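Local coordinates for uncharacterized protein (Staphylococcus aureus subsp. aureus Mu50, PDB 4QPV) that is of unknown function but belongs to the DUF1672 family and adopts an unusual fold built from repeats of a kinked helix and three beta strands, at residues F59-V67 and L184-I195. Residues are numbered along the deposited sequence; the frame is centred on the assembly and turned at random. Where two conformers were deposited one is given.
Sequences FMDNFGLKV and LDEYKRYFQPLI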
ATOM      1  N   PHE A  59      -2.258   0.666  16.196  1.00 25.88           N
ATOM      2  CA  PHE A  59      -1.322  -0.232  15.508  1.00 25.62           C
ATOM      3  C   PHE A  59      -0.345  -0.866  16.479  1.00 32.01           C
ATOM      4  O   PHE A  59       0.041  -2.018  16.265  1.00 33.30           O
ATOM      5  CB  PHE A  59      -0.593   0.494  14.373  1.00 25.47           C
ATOM      6  CG  PHE A  59      -1.449   0.574  13.134  1.00 25.43           C
ATOM      7  CD1 PHE A  59      -2.393   1.587  12.987  1.00 27.02           C
ATOM      8  CD2 PHE A  59      -1.368  -0.410  12.147  1.00 26.62           C
ATOM      9  CE1 PHE A  59      -3.230   1.628  11.859  1.00 27.33           C
ATOM     10  CE2 PHE A  59      -2.223  -0.386  11.041  1.00 27.86           C
ATOM     11  CZ  PHE A  59      -3.147   0.631  10.905  1.00 26.32           C
HETATM   12  N   MSE A  60       0.021  -0.153  17.572  1.00 28.57           N
HETATM   13  CA  MSE A  60       0.907  -0.739  18.576  0.70 30.07           C
HETATM   14  C   MSE A  60       0.135  -1.811  19.367  1.00 33.94           C
HETATM   15  O   MSE A  60       0.624  -2.927  19.498  1.00 32.74           O
HETATM   16  CB  MSE A  60       1.521   0.327  19.510  0.70 32.65           C
HETATM   17  CG  MSE A  60       2.507  -0.259  20.552  0.70 42.15           C
HETATM   18 SE   MSE A  60       4.017  -1.274  19.777  0.52 52.52          SE
HETATM   19  CE  MSE A  60       5.071   0.226  19.153  0.70 47.81           C
ATOM     20  N   ASP A  61      -1.080  -1.475  19.871  1.00 31.93           N
ATOM     21  CA  ASP A  61      -1.910  -2.403  20.647  1.00 32.85           C
ATOM     22  C   ASP A  61      -2.258  -3.692  19.880  1.00 36.93           C
ATOM     23  O   ASP A  61      -2.177  -4.785  20.446  1.00 37.70           O
ATOM     24  CB  ASP A  61      -3.217  -1.719  21.074  1.00 34.41           C
ATOM     25  CG  ASP A  61      -3.059  -0.648  22.144  1.00 37.90           C
ATOM     26  OD1 ASP A  61      -1.988  -0.611  22.803  1.00 39.01           O
ATOM     27  OD2 ASP A  61      -3.987   0.161  22.307  1.00 39.63           O
ATOM     28  N   ASN A  62      -2.633  -3.564  18.612  1.00 31.40           N
ATOM     29  CA  ASN A  62      -3.109  -4.708  17.837  1.00 33.26           C
ATOM     30  C   ASN A  62      -2.049  -5.442  17.027  1.00 37.48           C
ATOM     31  O   ASN A  62      -2.171  -6.656  16.882  1.00 40.04           O
ATOM     32  CB  ASN A  62      -4.270  -4.286  16.913  1.00 30.03           C
ATOM     33  CG  ASN A  62      -5.492  -3.917  17.728  1.00 41.39           C
ATOM     34  OD1 ASN A  62      -6.071  -4.757  18.426  1.00 36.03           O
ATOM     35  ND2 ASN A  62      -5.805  -2.628  17.807  1.00 31.45           N
ATOM     36  N   PHE A  63      -1.035  -4.754  16.508  1.00 32.21           N
ATOM     37  CA  PHE A  63      -0.036  -5.421  15.674  1.00 31.09           C
ATOM     38  C   PHE A  63       1.376  -5.446  16.275  1.00 36.34           C
ATOM     39  O   PHE A  63       2.242  -6.161  15.751  1.00 35.28           O
ATOM     40  CB  PHE A  63      -0.006  -4.789  14.269  1.00 30.57           C
ATOM     41  CG  PHE A  63      -1.369  -4.812  13.615  1.00 31.25           C
ATOM     42  CD1 PHE A  63      -1.905  -6.000  13.125  1.00 34.69           C
ATOM     43  CD2 PHE A  63      -2.149  -3.661  13.551  1.00 33.36           C
ATOM     44  CE1 PHE A  63      -3.177  -6.027  12.544  1.00 35.33           C
ATOM     45  CE2 PHE A  63      -3.432  -3.695  12.988  1.00 35.53           C
ATOM     46  CZ  PHE A  63      -3.939  -4.881  12.500  1.00 33.42           C
ATOM     47  N   GLY A  64       1.595  -4.711  17.369  1.00 33.37           N
ATOM     48  CA  GLY A  64       2.903  -4.660  18.024  1.00 33.15           C
ATOM     49  C   GLY A  64       3.918  -3.917  17.177  1.00 34.95           C
ATOM     50  O   GLY A  64       5.121  -4.181  17.258  1.00 34.96           O
ATOM     51  N   LEU A  65       3.427  -2.999  16.329  1.00 29.84           N
ATOM     52  CA  LEU A  65       4.271  -2.218  15.430  1.00 28.94           C
ATOM     53  C   LEU A  65       4.200  -0.725  15.698  1.00 32.77           C
ATOM     54  O   LEU A  65       3.130  -0.187  16.014  1.00 31.56           O
ATOM     55  CB  LEU A  65       3.867  -2.477  13.975  1.00 27.91           C
ATOM     56  CG  LEU A  65       4.186  -3.893  13.457  1.00 32.53           C
ATOM     57  CD1 LEU A  65       3.372  -4.201  12.204  1.00 32.47           C
ATOM     58  CD2 LEU A  65       5.693  -4.068  13.198  1.00 33.30           C
ATOM     59  N   LYS A  66       5.342  -0.056  15.531  1.00 29.67           N
ATOM     60  CA  LYS A  66       5.469   1.389  15.665  1.00 29.30           C
ATOM     61  C   LYS A  66       5.172   2.028  14.302  1.00 29.33           C
ATOM     62  O   LYS A  66       5.853   1.747  13.315  1.00 29.05           O
ATOM     63  CB  LYS A  66       6.879   1.761  16.174  1.00 33.50           C
ATOM     64  CG  LYS A  66       7.004   3.209  16.660  1.00 53.96           C
ATOM     65  CD  LYS A  66       8.461   3.696  16.754  1.00 69.02           C
ATOM     66  CE  LYS A  66       9.234   3.116  17.921  1.00 90.66           C
ATOM     67  NZ  LYS A  66      10.679   3.471  17.865  1.00104.83           N
ATOM     68  N   VAL A  67       4.117   2.850  14.235  1.00 24.20           N
ATOM     69  CA  VAL A  67       3.730   3.512  12.978  1.00 23.48           C
ATOM     70  C   VAL A  67       3.712   5.018  13.228  1.00 27.03           C
ATOM     71  O   VAL A  67       3.715   5.456  14.388  1.00 26.33           O
ATOM     72  CB  VAL A  67       2.363   2.997  12.385  1.00 26.10           C
ATOM     73  CG1 VAL A  67       2.350   1.480  12.285  1.00 26.35           C
ATOM     74  CG2 VAL A  67       1.160   3.482  13.223  1.00 26.08           C
ATOM     75  N   LEU A 184      -6.971 -11.418  13.345  1.00 39.53           N
ATOM     76  CA  LEU A 184      -6.035 -10.854  14.297  1.00 39.47           C
ATOM     77  C   LEU A 184      -5.475 -11.971  15.210  1.00 43.54           C
ATOM     78  O   LEU A 184      -4.294 -11.918  15.557  1.00 41.29           O
ATOM     79  CB  LEU A 184      -6.700  -9.729  15.109  1.00 39.71           C
ATOM     80  CG  LEU A 184      -5.769  -8.881  15.978  1.00 44.76           C
ATOM     81  CD1 LEU A 184      -4.695  -8.198  15.140  1.00 44.32           C
ATOM     82  CD2 LEU A 184      -6.558  -7.859  16.773  1.00 47.98           C
ATOM     83  N   ASP A 185      -6.293 -13.008  15.544  1.00 42.59           N
ATOM     84  CA  ASP A 185      -5.806 -14.136  16.349  1.00 44.62           C
ATOM     85  C   ASP A 185      -4.700 -14.859  15.594  1.00 47.89           C
ATOM     86  O   ASP A 185      -3.661 -15.157  16.181  1.00 48.57           O
ATOM     87  CB  ASP A 185      -6.938 -15.114  16.721  1.00 48.93           C
ATOM     88  CG  ASP A 185      -7.822 -14.653  17.867  1.00 63.30           C
ATOM     89  OD1 ASP A 185      -7.437 -13.691  18.570  1.00 63.00           O
ATOM     90  OD2 ASP A 185      -8.893 -15.265  18.074  1.00 73.56           O
ATOM     91  N   GLU A 186      -4.902 -15.080  14.276  1.00 42.62           N
ATOM     92  CA  GLU A 186      -3.916 -15.727  13.412  1.00 42.04           C
ATOM     93  C   GLU A 186      -2.658 -14.856  13.306  1.00 43.36           C
ATOM     94  O   GLU A 186      -1.551 -15.399  13.371  1.00 43.64           O
ATOM     95  CB  GLU A 186      -4.501 -16.025  12.026  1.00 43.01           C
ATOM     96  CG  GLU A 186      -5.387 -17.260  12.022  1.00 53.54           C
ATOM     97  CD  GLU A 186      -6.306 -17.461  10.829  1.00 65.61           C
ATOM     98  OE1 GLU A 186      -6.618 -16.476  10.121  1.00 49.61           O
ATOM     99  OE2 GLU A 186      -6.765 -18.609  10.644  1.00 59.68           O
ATOM    100  N   TYR A 187      -2.825 -13.510  13.233  1.00 38.87           N
ATOM    101  CA  TYR A 187      -1.698 -12.575  13.213  1.00 36.60           C
ATOM    102  C   TYR A 187      -0.884 -12.705  14.508  1.00 42.18           C
ATOM    103  O   TYR A 187       0.343 -12.808  14.460  1.00 41.83           O
ATOM    104  CB  TYR A 187      -2.168 -11.113  13.022  1.00 35.76           C
ATOM    105  CG  TYR A 187      -1.026 -10.120  13.126  1.00 35.82           C
ATOM    106  CD1 TYR A 187      -0.239  -9.815  12.016  1.00 36.38           C
ATOM    107  CD2 TYR A 187      -0.693  -9.533  14.346  1.00 36.00           C
ATOM    108  CE1 TYR A 187       0.842  -8.941  12.112  1.00 34.86           C
ATOM    109  CE2 TYR A 187       0.397  -8.671  14.459  1.00 35.75           C
ATOM    110  CZ  TYR A 187       1.150  -8.364  13.333  1.00 40.23           C
ATOM    111  OH  TYR A 187       2.217  -7.505  13.415  1.00 36.95           O
ATOM    112  N   LYS A 188      -1.570 -12.681  15.664  1.00 40.45           N
ATOM    113  CA  LYS A 188      -0.924 -12.783  16.974  1.00 41.68           C
ATOM    114  C   LYS A 188      -0.152 -14.095  17.130  1.00 47.11           C
ATOM    115  O   LYS A 188       0.973 -14.083  17.614  1.00 47.18           O
ATOM    116  CB  LYS A 188      -1.959 -12.636  18.112  1.00 45.11           C
ATOM    117  CG  LYS A 188      -2.577 -11.242  18.220  1.00 59.14           C
ATOM    118  CD  LYS A 188      -1.680 -10.258  18.955  1.00 70.76           C
ATOM    119  CE  LYS A 188      -2.347  -8.926  19.172  1.00 69.39           C
ATOM    120  NZ  LYS A 188      -1.350  -7.848  19.391  1.00 68.73           N
ATOM    121  N   ARG A 189      -0.730 -15.204  16.672  1.00 46.53           N
ATOM    122  CA  ARG A 189      -0.131 -16.531  16.794  1.00 49.10           C
ATOM    123  C   ARG A 189       1.031 -16.777  15.811  1.00 52.15           C
ATOM    124  O   ARG A 189       2.047 -17.342  16.212  1.00 52.88           O
ATOM    125  CB  ARG A 189      -1.216 -17.605  16.593  1.00 52.96           C
ATOM    126  CG  ARG A 189      -0.725 -19.043  16.730  1.00 63.87           C
ATOM    127  CD  ARG A 189      -1.840 -20.033  16.494  1.00 74.81           C
ATOM    128  NE  ARG A 189      -1.336 -21.407  16.481  1.00 81.12           N
ATOM    129  CZ  ARG A 189      -2.077 -22.470  16.190  1.00 97.57           C
ATOM    130  NH1 ARG A 189      -3.359 -22.329  15.873  1.00 85.46           N
ATOM    131  NH2 ARG A 189      -1.538 -23.682  16.196  1.00 84.74           N
ATOM    132  N   TYR A 190       0.875 -16.397  14.540  1.00 47.11           N
ATOM    133  CA  TYR A 190       1.874 -16.744  13.534  1.00 46.93           C
ATOM    134  C   TYR A 190       2.819 -15.625  13.089  1.00 46.96           C
ATOM    135  O   TYR A 190       3.926 -15.935  12.631  1.00 46.21           O
ATOM    136  CB  TYR A 190       1.164 -17.288  12.287  1.00 48.89           C
ATOM    137  CG  TYR A 190       0.413 -18.585  12.511  1.00 54.07           C
ATOM    138  CD1 TYR A 190       1.085 -19.804  12.562  1.00 58.03           C
ATOM    139  CD2 TYR A 190      -0.974 -18.599  12.622  1.00 55.35           C
ATOM    140  CE1 TYR A 190       0.399 -20.999  12.770  1.00 61.66           C
ATOM    141  CE2 TYR A 190      -1.673 -19.793  12.816  1.00 58.66           C
ATOM    142  CZ  TYR A 190      -0.981 -20.991  12.884  1.00 68.36           C
ATOM    143  OH  TYR A 190      -1.669 -22.169  13.062  1.00 72.42           O
ATOM    144  N   PHE A 191       2.402 -14.346  13.170  1.00 41.15           N
ATOM    145  CA  PHE A 191       3.245 -13.302  12.590  1.00 38.35           C
ATOM    146  C   PHE A 191       3.849 -12.296  13.582  1.00 40.98           C
ATOM    147  O   PHE A 191       5.020 -11.958  13.430  1.00 40.39           O
ATOM    148  CB  PHE A 191       2.457 -12.569  11.503  1.00 37.35           C
ATOM    149  CG  PHE A 191       2.041 -13.489  10.377  1.00 38.29           C
ATOM    150  CD1 PHE A 191       2.934 -13.821   9.358  1.00 39.79           C
ATOM    151  CD2 PHE A 191       0.751 -14.007  10.319  1.00 39.67           C
ATOM    152  CE1 PHE A 191       2.548 -14.672   8.312  1.00 40.84           C
ATOM    153  CE2 PHE A 191       0.365 -14.853   9.269  1.00 42.33           C
ATOM    154  CZ  PHE A 191       1.270 -15.183   8.274  1.00 39.99           C
ATOM    155  N   GLN A 192       3.094 -11.811  14.574  1.00 37.54           N
ATOM    156  CA  GLN A 192       3.665 -10.856  15.537  1.00 36.38           C
ATOM    157  C   GLN A 192       4.981 -11.391  16.185  1.00 41.84           C
ATOM    158  O   GLN A 192       5.937 -10.603  16.253  1.00 40.76           O
ATOM    159  CB  GLN A 192       2.657 -10.467  16.629  1.00 37.25           C
ATOM    160  CG  GLN A 192       3.085  -9.212  17.383  1.00 39.11           C
ATOM    161  CD  GLN A 192       1.992  -8.595  18.214  1.00 55.94           C
ATOM    162  OE1 GLN A 192       0.836  -8.486  17.791  1.00 51.12           O
ATOM    163  NE2 GLN A 192       2.359  -8.078  19.383  1.00 50.10           N
ATOM    164  N   PRO A 193       5.108 -12.700  16.589  1.00 39.51           N
ATOM    165  CA  PRO A 193       6.381 -13.153  17.186  1.00 41.54           C
ATOM    166  C   PRO A 193       7.594 -13.067  16.250  1.00 45.84           C
ATOM    167  O   PRO A 193       8.718 -13.170  16.733  1.00 47.02           O
ATOM    168  CB  PRO A 193       6.104 -14.618  17.563  1.00 44.86           C
ATOM    169  CG  PRO A 193       4.630 -14.724  17.661  1.00 48.75           C
ATOM    170  CD  PRO A 193       4.109 -13.792  16.608  1.00 42.08           C
ATOM    171  N   LEU A 194       7.386 -12.872  14.933  1.00 41.32           N
ATOM    172  CA  LEU A 194       8.490 -12.816  13.976  1.00 41.33           C
ATOM    173  C   LEU A 194       9.159 -11.442  13.877  1.00 42.44           C
ATOM    174  O   LEU A 194      10.287 -11.373  13.380  1.00 42.19           O
ATOM    175  CB  LEU A 194       8.020 -13.232  12.562  1.00 41.00           C
ATOM    176  CG  LEU A 194       7.398 -14.613  12.385  1.00 47.61           C
ATOM    177  CD1 LEU A 194       6.987 -14.836  10.935  1.00 48.03           C
ATOM    178  CD2 LEU A 194       8.336 -15.723  12.864  1.00 52.43           C
ATOM    179  N   ILE A 195       8.480 -10.362  14.309  1.00 38.04           N
ATOM    180  CA  ILE A 195       8.974  -8.976  14.159  1.00 37.35           C
ATOM    181  C   ILE A 195      10.431  -8.783  14.666  1.00 42.69           C
ATOM    182  O   ILE A 195      11.270  -8.270  13.928  1.00 41.17           O
ATOM    183  CB  ILE A 195       8.025  -7.937  14.833  1.00 39.03           C
ATOM    184  CG1 ILE A 195       6.584  -7.994  14.235  1.00 38.13           C
ATOM    185  CG2 ILE A 195       8.610  -6.515  14.741  1.00 38.22           C
ATOM    186  CD1 ILE A 195       5.456  -7.218  15.089  1.00 38.75           C
TER
HETATM  187  O   HOH W   1       0.859  -5.781  20.923  1.00 45.19           O
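Y187 and K188 bind the last carbonyls of helix 48-63, which helix 184-190 meets at a steep angle, 78° between the short axes. Y187 OH donates to F63 O at 2.7 Å, lying in the carbonyl plane on a lone pair. K188 NZ reaches N62 O at 2.9 Å from above the carbonyl plane, bonds weakly to D61 O, and donates to Q192 OE1 at 2.8 Å, this time in plane on a lone pair. NZ thus has three oxygen acceptors, D61 O only weakly, and the bend of its chain at chi2 (-81°) swings it toward the helix end. Q192 NE2 also donates to a water that in turn donates to M60 O, while the amide lies beside G64, the first residue past the helix, with positive phi.

Beneath this polar layer the rings of F63 and Y187 form a T-shaped pair, with planes at 83° and F63 CD1 over the centre of the Y187 face. A near-trans chi1 carries the Y187 ring from its own helix over to the edge of F63. L184 CD1 touches F63 CE1 at 3.7 Å, and I195 CD1 packs on L65 CD2.

Helix 116-133 continues this apolar layer, L121 and V122 against F63 and V125 against L65, while N62 OD1 accepts from S111 N and the chain runs on from L65 into strand 67-75.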